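Local coordinates for protein SAWADEE HOMEODOMAIN HOMOLOG 1 (Arabidopsis thaliana, PDB 4IUP), which acts in RNA-directed DNA methylation and associates with RNA polymerase IV, its SAWADEE domain, the part described here, binding methylated histone H3 peptides, at residues 66-71 against 107-112; 75-80 against 92-97; 31-36 against 50-55; 5-10 against 57-62. The protein carries 2 engineered substitutions. One frame throughout, in Å; residues are numbered along the deposited sequence.

In the fold
All four contacts lie in one SAWADEE domain, whose antiparallel strands run as a tandem Tudor-like pair. Along the chain, interaction 3 (31-36 with 50-55) falls within the span bounded by interaction 4 (5-10 with 57-62), and interaction 2 (75-80 with 92-97) likewise within that of interaction 1 (66-71 with 107-112). Interactions 3 and 4, centres about 14 Å apart, meet through Ser55 and Lys9; interactions 1 and 2, centres about 11 Å apart, share the pairing of strands 86-98 and 110-115. Interactions 2 and 4, centres about 15 Å apart, join the halves through Leu78. The centres of interactions 1 and 3 are about 33 Å apart, so zinc site and cymal-4 pocket occupy separate ends of one continuous sheet.

Interaction 1: residues 66-71 against 107-112; sequences SECGRV and CNCVFL. With ZN (zinc ion), chain D.
The 3-10 turn of 66-70 faces the loop 107-109 and the start of strand 110-115, with Cys68 and Cys107 7.1 Å apart at their CA atoms. No hydrogen bond runs between the segments; a zinc ion joins them. Cys68 SG binds the zinc at 2.4 Å, and its chi1 of 74° sets the sulfur between backbone N and carbonyl carbon, turned to the metal. From the other segment come Cys107 SG, with its sulfur anti to the backbone N (chi1 170°), and Cys109 SG, 2.3 Å from the zinc. Cys107 and Cys109, separated by one residue, reach the ion from a single short loop, and Cys109 N donates to Cys107 SG at 3.4 Å, a bond that probably steadies that thiolate and eases its charge. His102 NE2 completes the four ligands, making this the three-cysteine, one-histidine zinc site of the SAWADEE domain, set into the second half of the fold. Behind the metal, Val71 packs on Phe111. The Phe111 ring reaches back under the turn, its CE1 3.7 Å from Val71 CG1, which meets the ring obliquely, while Cys68 O lies at the ring edge near its plane. That carbonyl also accepts from Arg99 NH1. Cys68 CB is 3.8 Å from Cys107 SG. On the far side of the turn, Arg70 NH1 forms a salt bridge with Glu67 OE1 at 3.2 Å.

Interaction 2: residues 75-80 against 92-97; sequences DLMLCF and GHVMNI. Engineered in segment 75-80: Met77 (natural residue Leu). Engineered in segment 92-97: Met95 (natural residue Leu).
Strands 76-80 and 92-97 pair antiparallel but strongly twisted, 115° between their directions, with Met77 and Gly92 as a hydrogen-bonded pair joined both ways: Met77 N to Gly92 O is 2.9 Å and Gly92 N to Met77 O 3.0 Å. Val94 N adds a bond to Asp75 O, lying in the carbonyl plane. Leu76 and His93 form the adjacent non-hydrogen-bonded pair. Here Leu76 lays CD1 over one face of the imidazole, 4.2 Å from the ring centroid, a CH-pi contact, with CB also near His93 NE2. Replacing His93 by an alanine removes the ring and is likely to leave the Leu76 CD1 methyl without the flat face it packs on. On the opposite sheet face the selenomethionine Met77, an engineered replacement of leucine, brings CG to 3.6 Å from Val94 CG2; with chi1 at -51° and bends at chi2 and chi3, its selenium end leads away from Val94. Gly92 N lies 4.1 Å from Cys79 SG. This hairpin is flanked by strand 129-131, whose Ile129 and Arg131 touch Met77, and by strand 110-115, where Leu112 faces Met95 (also engineered from leucine) and Asn96 across a classic beta bulge.

Interaction 3: residues 31-36 against 50-55; sequences GELEVR and VNVKTS. With CVM (cymal-4), chain E.
Glu32 lays its CG 3.8 Å from Asn51 ND2, crossing that side chain at a slant; the carboxylate and amide planes are 22° apart, but the carboxylate itself leads away from the amide, and Glu32 OE1 is hydrogen-bonded with Thr30 OG1. Asn51 ND2 donates to a water that in turn donates to Glu34 OE2, so the amide and this second carboxylate are bridged, while Glu34 OE1 is held by Arg26 in a salt bridge. At its other end the amide caps a helix: Asn51 is the N-cap of the short turn 52-55, and Asn51 OD1 accepts from Thr54 N at 2.9 Å. With CG anti to the backbone N (chi1 -177°), that oxygen is swung over the start of the turn. The backbones form an antiparallel pair, Val35 and Val50 bonded both ways, and Val52 N meets Leu33 O almost straight, at 178°. Val52 CG2 touches both Leu33 CD2 (3.7 Å) and Val35 CG1 (3.6 Å), and Val35 CG2 touches Val50 CG2. Val52 and Lys53 also line the pocket holding cymal-4. The hairpin stands at the edge of the sheet: strand 16-27 flanks 33-39, with Phe22 on Val35, and Val56 of strand 56-62 touches both Val35 and Val50.

Interaction 4: residues 5-10 against 57-62; sequences AFEAKS and RERSIP
Glu7 and Arg57 point to the same sheet face from a hydrogen-bonded antiparallel pair, each with CG between backbone N and carbonyl carbon (chi1 56° and 66°), and both chains run on extended, bringing carboxylate and guanidinium together. Their planes stand 42° apart. Arg57 NE donates to the anti lone pair of Glu7 OE2 at 2.9 Å, and Arg57 NH2 reaches the same oxygen at 3.1 Å. Ser60 holds both oxygens: Ser60 OG donates to the same Glu7 OE2 at 2.6 Å on the syn side, and Ser60 N meets Glu7 OE1 at 3.0 Å from above the carboxylate plane. Arg59 bends at chi3, turning its guanidinium so that NE and NH2 grip Phe6 O side-on, while Ala5 CB sits 3.7 Å over its face. Phe6 CB and CD1 brush Arg57 O; cymal-4 touches Phe6, Arg57 and Glu58. A glutamine in place of Glu7 would probably leave Arg57 without its ion-pair mate across the strands. Asp91 also makes a salt bridge with Arg57 NH2. Four hydrogen bonds thus fix the rotation of a buried carboxylate, and the adjoining positive charge probably keeps it ionised.

Interaction 1: residues 66-71 against 107-112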
# COMPACT_ATOMS: atom_id res chain seq x y z
N SER A 66 19.12 -2.03 4.20
CA SER A 66 20.21 -1.16 3.77
C SER A 66 19.73 0.14 3.10
O SER A 66 20.52 1.08 2.91
CB SER A 66 21.15 -1.90 2.82
OG SER A 66 20.49 -2.23 1.61
N GLU A 67 18.45 0.19 2.74
CA GLU A 67 17.88 1.38 2.10
C GLU A 67 16.77 2.06 2.92
O GLU A 67 15.99 2.83 2.37
CB GLU A 67 17.39 1.05 0.68
CG GLU A 67 16.35 -0.07 0.63
CD GLU A 67 15.87 -0.40 -0.78
OE1 GLU A 67 16.22 0.33 -1.73
OE2 GLU A 67 15.13 -1.40 -0.92
N CYS A 68 16.72 1.80 4.23
CA CYS A 68 15.69 2.40 5.08
C CYS A 68 15.81 3.93 5.15
O CYS A 68 14.87 4.60 5.57
CB CYS A 68 15.70 1.80 6.48
SG CYS A 68 17.08 2.33 7.53
N GLY A 69 16.95 4.46 4.74
CA GLY A 69 17.15 5.91 4.67
C GLY A 69 16.30 6.59 3.61
O GLY A 69 16.08 7.81 3.68
N ARG A 70 15.82 5.82 2.64
CA ARG A 70 15.00 6.37 1.55
C ARG A 70 13.55 6.64 1.98
O ARG A 70 12.80 7.31 1.27
CB ARG A 70 15.04 5.48 0.31
CG ARG A 70 14.11 4.26 0.36
CD ARG A 70 14.27 3.39 -0.87
NE ARG A 70 13.87 4.10 -2.09
CZ ARG A 70 14.25 3.76 -3.32
NH1 ARG A 70 15.04 2.72 -3.52
NH2 ARG A 70 13.83 4.47 -4.36
N VAL A 71 13.16 6.09 3.13
CA VAL A 71 11.84 6.35 3.71
C VAL A 71 11.94 7.63 4.55
O VAL A 71 12.75 7.71 5.47
CB VAL A 71 11.35 5.17 4.57
CG1 VAL A 71 9.96 5.42 5.11
CG2 VAL A 71 11.39 3.87 3.76
N CYS A 107 16.24 -3.93 9.76
CA CYS A 107 16.02 -2.56 10.18
C CYS A 107 15.23 -2.54 11.49
O CYS A 107 14.22 -3.23 11.61
CB CYS A 107 15.30 -1.77 9.09
SG CYS A 107 14.72 -0.14 9.60
N ASN A 108 15.72 -1.77 12.47
CA ASN A 108 15.02 -1.57 13.75
C ASN A 108 14.56 -0.12 13.95
O ASN A 108 14.26 0.29 15.08
CB ASN A 108 15.85 -2.07 14.94
CG ASN A 108 17.18 -1.33 15.11
OD1 ASN A 108 17.52 -0.43 14.34
ND2 ASN A 108 17.94 -1.71 16.14
N CYS A 109 14.50 0.65 12.87
CA CYS A 109 13.91 1.98 12.91
C CYS A 109 12.40 1.85 13.15
O CYS A 109 11.78 0.84 12.77
CB CYS A 109 14.19 2.75 11.61
SG CYS A 109 15.96 3.02 11.28
N VAL A 110 11.82 2.86 13.80
CA VAL A 110 10.39 2.87 14.10
C VAL A 110 9.70 4.00 13.33
O VAL A 110 10.04 5.17 13.49
CB VAL A 110 10.10 3.00 15.62
CG1 VAL A 110 8.60 2.96 15.90
CG2 VAL A 110 10.81 1.90 16.41
N PHE A 111 8.73 3.63 12.50
CA PHE A 111 8.03 4.57 11.64
C PHE A 111 6.63 4.76 12.19
O PHE A 111 5.83 3.83 12.20
CB PHE A 111 7.98 4.05 10.20
CG PHE A 111 9.34 3.72 9.62
CD1 PHE A 111 10.04 4.67 8.88
CD2 PHE A 111 9.91 2.46 9.82
CE1 PHE A 111 11.30 4.37 8.35
CE2 PHE A 111 11.17 2.15 9.30
CZ PHE A 111 11.87 3.11 8.55
N LEU A 112 6.34 5.97 12.67
CA LEU A 112 4.98 6.29 13.08
C LEU A 112 4.20 6.67 11.83
O LEU A 112 4.56 7.62 11.12
CB LEU A 112 4.96 7.43 14.11
CG LEU A 112 3.57 7.91 14.58
CD1 LEU A 112 2.95 6.92 15.55
CD2 LEU A 112 3.67 9.29 15.22
ZN ZN D . 16.47 1.45 9.63

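Interaction 2: residues 75-80 against 92-97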
# COMPACT_ATOMS: atom_id res chain seq x y z
N ASP A 75 6.26 10.64 3.40
CA ASP A 75 6.12 9.60 2.38
C ASP A 75 4.81 8.84 2.50
O ASP A 75 4.38 8.48 3.61
CB ASP A 75 7.28 8.60 2.42
CG ASP A 75 8.56 9.14 1.81
OD1 ASP A 75 8.57 10.28 1.27
OD2 ASP A 75 9.57 8.42 1.87
N LEU A 76 4.19 8.59 1.36
CA LEU A 76 3.07 7.66 1.28
C LEU A 76 3.61 6.23 1.27
O LEU A 76 4.49 5.90 0.47
CB LEU A 76 2.24 7.93 0.02
CG LEU A 76 1.14 6.92 -0.36
CD1 LEU A 76 -0.02 6.99 0.64
CD2 LEU A 76 0.65 7.19 -1.78
N MSE A 77 3.09 5.39 2.16
CA MSE A 77 3.49 3.98 2.25
C MSE A 77 2.25 3.10 2.22
O MSE A 77 1.19 3.50 2.70
CB MSE A 77 4.24 3.69 3.56
CG MSE A 77 5.39 4.62 3.88
SE MSE A 77 6.84 4.56 2.58
CE MSE A 77 7.65 2.85 3.09
N LEU A 78 2.40 1.90 1.66
CA LEU A 78 1.41 0.85 1.86
C LEU A 78 1.77 0.10 3.14
O LEU A 78 2.87 -0.46 3.24
CB LEU A 78 1.35 -0.11 0.66
CG LEU A 78 0.26 -1.18 0.75
CD1 LEU A 78 -1.14 -0.56 0.65
CD2 LEU A 78 0.44 -2.27 -0.31
N CYS A 79 0.85 0.09 4.10
CA CYS A 79 1.13 -0.38 5.46
C CYS A 79 0.30 -1.59 5.84
O CYS A 79 -0.91 -1.63 5.57
CB CYS A 79 0.85 0.73 6.47
SG CYS A 79 1.67 2.27 6.14
N PHE A 80 0.95 -2.56 6.47
CA PHE A 80 0.25 -3.74 6.97
C PHE A 80 -0.44 -3.42 8.29
O PHE A 80 0.22 -3.27 9.33
CB PHE A 80 1.22 -4.92 7.12
CG PHE A 80 0.55 -6.21 7.51
CD1 PHE A 80 -0.40 -6.80 6.68
CD2 PHE A 80 0.88 -6.84 8.71
CE1 PHE A 80 -1.01 -7.99 7.03
CE2 PHE A 80 0.26 -8.05 9.07
CZ PHE A 80 -0.67 -8.62 8.23
N GLY A 92 -0.88 4.90 4.33
CA GLY A 92 -0.59 5.77 5.46
C GLY A 92 0.52 6.72 5.09
O GLY A 92 1.18 6.54 4.06
N HIS A 93 0.74 7.74 5.91
CA HIS A 93 1.85 8.65 5.70
C HIS A 93 2.77 8.61 6.90
O HIS A 93 2.31 8.57 8.03
CB HIS A 93 1.36 10.08 5.44
CG HIS A 93 0.71 10.25 4.10
ND1 HIS A 93 -0.64 10.05 3.90
CD2 HIS A 93 1.24 10.57 2.90
CE1 HIS A 93 -0.92 10.25 2.62
NE2 HIS A 93 0.20 10.57 1.99
N VAL A 94 4.08 8.60 6.65
CA VAL A 94 5.06 8.59 7.73
C VAL A 94 5.05 9.94 8.43
O VAL A 94 5.24 10.98 7.78
CB VAL A 94 6.48 8.28 7.21
CG1 VAL A 94 7.48 8.29 8.36
CG2 VAL A 94 6.51 6.93 6.47
N MSE A 95 4.83 9.93 9.75
CA MSE A 95 4.74 11.15 10.55
C MSE A 95 6.03 11.44 11.31
O MSE A 95 6.38 12.59 11.56
CB MSE A 95 3.59 11.06 11.56
CG MSE A 95 2.25 10.67 10.96
SE MSE A 95 1.70 11.82 9.48
CE MSE A 95 1.41 13.47 10.48
N ASN A 96 6.73 10.37 11.69
CA ASN A 96 7.90 10.45 12.56
C ASN A 96 8.73 9.19 12.35
O ASN A 96 8.17 8.12 12.11
CB ASN A 96 7.44 10.52 14.02
CG ASN A 96 8.59 10.54 14.99
OD1 ASN A 96 8.94 9.50 15.58
ND2 ASN A 96 9.20 11.70 15.17
N ILE A 97 10.05 9.33 12.43
CA ILE A 97 10.95 8.18 12.36
C ILE A 97 11.95 8.21 13.51
O ILE A 97 12.70 9.18 13.66
CB ILE A 97 11.71 8.11 11.01
CG1 ILE A 97 10.75 8.17 9.83
CG2 ILE A 97 12.58 6.84 10.93
CD1 ILE A 97 11.42 8.42 8.49

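Interaction 3: residues 31-36 against 50-55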
# COMPACT_ATOMS: atom_id res chain seq x y z
N GLY A 31 -19.64 8.53 -16.53
CA GLY A 31 -18.38 8.69 -17.27
C GLY A 31 -17.17 8.01 -16.65
O GLY A 31 -16.11 7.94 -17.29
N GLU A 32 -17.30 7.51 -15.43
CA GLU A 32 -16.19 6.83 -14.75
C GLU A 32 -15.82 5.50 -15.40
O GLU A 32 -16.69 4.68 -15.71
CB GLU A 32 -16.49 6.61 -13.26
CG GLU A 32 -16.22 7.83 -12.39
CD GLU A 32 -17.39 8.79 -12.35
OE1 GLU A 32 -18.44 8.43 -11.78
OE2 GLU A 32 -17.26 9.92 -12.89
N LEU A 33 -14.53 5.32 -15.61
CA LEU A 33 -14.03 4.09 -16.15
C LEU A 33 -13.60 3.11 -15.05
O LEU A 33 -12.85 3.46 -14.19
CB LEU A 33 -12.86 4.39 -17.09
CG LEU A 33 -12.13 3.24 -17.75
CD1 LEU A 33 -12.90 2.71 -18.95
CD2 LEU A 33 -10.71 3.63 -18.16
N GLU A 34 -14.11 1.90 -15.11
CA GLU A 34 -13.74 0.85 -14.17
C GLU A 34 -13.21 -0.37 -14.92
O GLU A 34 -13.61 -0.62 -16.06
CB GLU A 34 -14.94 0.44 -13.30
CG GLU A 34 -15.45 1.54 -12.35
CD GLU A 34 -16.55 1.05 -11.40
OE1 GLU A 34 -17.22 0.04 -11.72
OE2 GLU A 34 -16.77 1.69 -10.35
N VAL A 35 -12.30 -1.10 -14.29
CA VAL A 35 -11.82 -2.37 -14.83
C VAL A 35 -12.19 -3.51 -13.89
O VAL A 35 -12.27 -3.31 -12.67
CB VAL A 35 -10.28 -2.39 -15.09
CG1 VAL A 35 -9.95 -1.60 -16.35
CG2 VAL A 35 -9.49 -1.85 -13.88
N ARG A 36 -12.43 -4.69 -14.45
CA ARG A 36 -12.69 -5.87 -13.64
C ARG A 36 -11.38 -6.61 -13.42
O ARG A 36 -10.72 -7.01 -14.38
CB ARG A 36 -13.73 -6.77 -14.30
CG ARG A 36 -14.14 -7.98 -13.46
CD ARG A 36 -15.61 -8.29 -13.65
NE ARG A 36 -16.06 -9.47 -12.92
CZ ARG A 36 -16.61 -9.45 -11.70
NH1 ARG A 36 -16.76 -8.31 -11.03
NH2 ARG A 36 -17.00 -10.59 -11.14
N VAL A 50 -13.13 -2.13 -10.16
CA VAL A 50 -12.41 -1.05 -9.49
C VAL A 50 -12.22 0.14 -10.43
O VAL A 50 -11.96 -0.03 -11.62
CB VAL A 50 -11.01 -1.49 -8.96
CG1 VAL A 50 -11.14 -2.52 -7.84
CG2 VAL A 50 -10.13 -2.03 -10.09
N ASN A 51 -12.35 1.34 -9.88
CA ASN A 51 -12.13 2.58 -10.62
C ASN A 51 -10.67 2.68 -11.09
O ASN A 51 -9.75 2.53 -10.28
CB ASN A 51 -12.51 3.77 -9.74
CG ASN A 51 -12.38 5.10 -10.46
OD1 ASN A 51 -11.28 5.60 -10.69
ND2 ASN A 51 -13.52 5.70 -10.80
N VAL A 52 -10.47 2.91 -12.38
CA VAL A 52 -9.11 2.95 -12.96
C VAL A 52 -8.29 4.11 -12.38
O VAL A 52 -7.15 3.92 -11.96
CB VAL A 52 -9.13 3.02 -14.51
CG1 VAL A 52 -7.72 3.18 -15.09
CG2 VAL A 52 -9.78 1.78 -15.08
N LYS A 53 -8.89 5.30 -12.36
CA LYS A 53 -8.19 6.51 -11.90
C LYS A 53 -7.75 6.48 -10.44
O LYS A 53 -6.61 6.83 -10.12
CB LYS A 53 -9.04 7.76 -12.17
CG LYS A 53 -8.34 9.07 -11.79
CD LYS A 53 -9.20 10.30 -12.07
CE LYS A 53 -10.42 10.39 -11.16
NZ LYS A 53 -10.09 10.86 -9.79
N THR A 54 -8.64 6.05 -9.55
CA THR A 54 -8.38 6.14 -8.11
C THR A 54 -7.85 4.85 -7.48
O THR A 54 -7.21 4.88 -6.43
CB THR A 54 -9.66 6.53 -7.32
OG1 THR A 54 -10.64 5.50 -7.47
CG2 THR A 54 -10.23 7.85 -7.82
N SER A 55 -8.14 3.72 -8.12
CA SER A 55 -8.04 2.44 -7.42
C SER A 55 -7.22 1.35 -8.13
O SER A 55 -7.32 0.18 -7.78
CB SER A 55 -9.44 1.93 -7.08
OG SER A 55 -10.13 2.89 -6.28
C1 CVM E . -3.24 2.34 -15.24
C2 CVM E . -4.13 1.13 -15.03
C3 CVM E . -3.65 -0.05 -15.88
C4 CVM E . -4.82 -0.67 -16.65
C6 CVM E . -4.46 -1.96 -17.40
C7 CVM E . -4.68 -1.77 -18.91
C8 CVM E . -4.02 -2.87 -19.76
C9 CVM E . -3.65 -4.12 -18.94
C10 CVM E . -2.74 -3.79 -17.75
C11 CVM E . -3.02 -2.42 -17.13
O12 CVM E . -2.30 2.41 -14.16
C13 CVM E . -2.45 3.59 -13.32
O14 CVM E . -3.45 4.56 -13.77
C15 CVM E . -3.64 5.65 -12.82
C16 CVM E . -2.33 6.38 -12.46
C17 CVM E . -1.12 5.45 -12.24
C18 CVM E . -1.08 4.27 -13.22
C19 CVM E . -4.66 6.67 -13.36
O20 CVM E . -4.64 6.68 -14.79
O21 CVM E . 0.09 6.21 -12.38
O22 CVM E . -0.11 3.31 -12.79
O23 CVM E . -2.53 7.12 -11.25
O HOH W 1 -11.34 5.79 -13.93
O HOH W 2 -16.00 4.17 -9.85

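Interaction 4: residues 5-10 against 57-62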
# COMPACT_ATOMS: atom_id res chain seq x y z
N ALA A 5 3.68 -4.40 -12.78
CA ALA A 5 2.70 -5.14 -11.98
C ALA A 5 1.87 -4.18 -11.14
O ALA A 5 2.32 -3.07 -10.85
CB ALA A 5 3.39 -6.18 -11.09
N PHE A 6 0.68 -4.61 -10.75
CA PHE A 6 -0.34 -3.71 -10.23
C PHE A 6 -0.99 -4.17 -8.94
O PHE A 6 -1.02 -5.36 -8.63
CB PHE A 6 -1.41 -3.47 -11.31
CG PHE A 6 -0.85 -2.89 -12.58
CD1 PHE A 6 -0.64 -1.52 -12.69
CD2 PHE A 6 -0.47 -3.72 -13.63
CE1 PHE A 6 -0.09 -0.98 -13.87
CE2 PHE A 6 0.09 -3.19 -14.80
CZ PHE A 6 0.28 -1.82 -14.91
N GLU A 7 -1.49 -3.19 -8.18
CA GLU A 7 -2.36 -3.44 -7.04
C GLU A 7 -3.63 -2.62 -7.23
O GLU A 7 -3.61 -1.58 -7.92
CB GLU A 7 -1.66 -3.11 -5.70
CG GLU A 7 -1.10 -1.67 -5.57
CD GLU A 7 -0.10 -1.52 -4.41
OE1 GLU A 7 0.56 -2.51 -4.05
OE2 GLU A 7 0.04 -0.40 -3.86
N ALA A 8 -4.72 -3.10 -6.65
CA ALA A 8 -6.01 -2.44 -6.80
C ALA A 8 -6.69 -2.23 -5.46
O ALA A 8 -6.60 -3.08 -4.57
CB ALA A 8 -6.92 -3.24 -7.75
N LYS A 9 -7.41 -1.14 -5.32
CA LYS A 9 -8.05 -0.83 -4.08
C LYS A 9 -9.50 -1.24 -4.07
O LYS A 9 -10.29 -0.77 -4.85
CB LYS A 9 -7.93 0.64 -3.80
CG LYS A 9 -8.53 1.10 -2.56
CD LYS A 9 -8.13 2.51 -2.51
CE LYS A 9 -9.11 3.31 -1.97
NZ LYS A 9 -8.92 3.07 -0.56
N SER A 10 -9.84 -2.11 -3.17
CA SER A 10 -11.18 -2.66 -3.11
C SER A 10 -12.15 -1.61 -2.57
O SER A 10 -11.87 -0.95 -1.57
CB SER A 10 -11.18 -3.91 -2.23
OG SER A 10 -12.50 -4.38 -2.03
N ARG A 57 -3.02 1.05 -9.38
CA ARG A 57 -1.71 1.69 -9.47
C ARG A 57 -0.61 0.64 -9.56
O ARG A 57 -0.84 -0.54 -9.28
CB ARG A 57 -1.46 2.63 -8.28
CG ARG A 57 -1.34 1.92 -6.93
CD ARG A 57 -1.32 2.90 -5.77
NE ARG A 57 -1.10 2.19 -4.51
CZ ARG A 57 -1.30 2.71 -3.30
NH1 ARG A 57 -1.72 3.96 -3.16
NH2 ARG A 57 -1.06 1.96 -2.22
N GLU A 58 0.58 1.09 -9.93
CA GLU A 58 1.75 0.21 -9.92
C GLU A 58 1.97 -0.30 -8.50
O GLU A 58 1.79 0.44 -7.53
CB GLU A 58 2.98 0.96 -10.43
CG GLU A 58 4.19 0.07 -10.70
CD GLU A 58 5.35 0.82 -11.33
OE1 GLU A 58 6.45 0.23 -11.42
OE2 GLU A 58 5.17 2.00 -11.73
N ARG A 59 2.36 -1.56 -8.39
CA ARG A 59 2.48 -2.26 -7.12
C ARG A 59 3.52 -1.61 -6.23
O ARG A 59 4.56 -1.16 -6.71
CB ARG A 59 2.85 -3.72 -7.38
CG ARG A 59 2.74 -4.65 -6.17
CD ARG A 59 2.87 -6.11 -6.60
NE ARG A 59 1.74 -6.54 -7.43
CZ ARG A 59 1.71 -7.67 -8.13
NH1 ARG A 59 2.75 -8.50 -8.12
NH2 ARG A 59 0.64 -7.98 -8.85
N SER A 60 3.21 -1.54 -4.94
CA SER A 60 4.12 -1.01 -3.93
C SER A 60 5.32 -1.96 -3.80
O SER A 60 5.25 -3.11 -4.24
CB SER A 60 3.39 -0.85 -2.59
OG SER A 60 2.36 0.13 -2.71
N ILE A 61 6.41 -1.46 -3.21
CA ILE A 61 7.71 -2.14 -3.26
C ILE A 61 8.30 -2.33 -1.85
O ILE A 61 8.35 -1.38 -1.08
CB ILE A 61 8.70 -1.33 -4.15
CG1 ILE A 61 8.14 -1.14 -5.57
CG2 ILE A 61 10.10 -1.98 -4.18
CD1 ILE A 61 8.92 -0.15 -6.43
N PRO A 62 8.75 -3.56 -1.51
CA PRO A 62 9.40 -3.75 -0.20
C PRO A 62 10.69 -2.93 -0.08
O PRO A 62 11.36 -2.68 -1.09
CB PRO A 62 9.71 -5.25 -0.17
CG PRO A 62 8.70 -5.86 -1.13
CD PRO A 62 8.64 -4.84 -2.24
O HOH W 3 5.66 -2.79 -11.38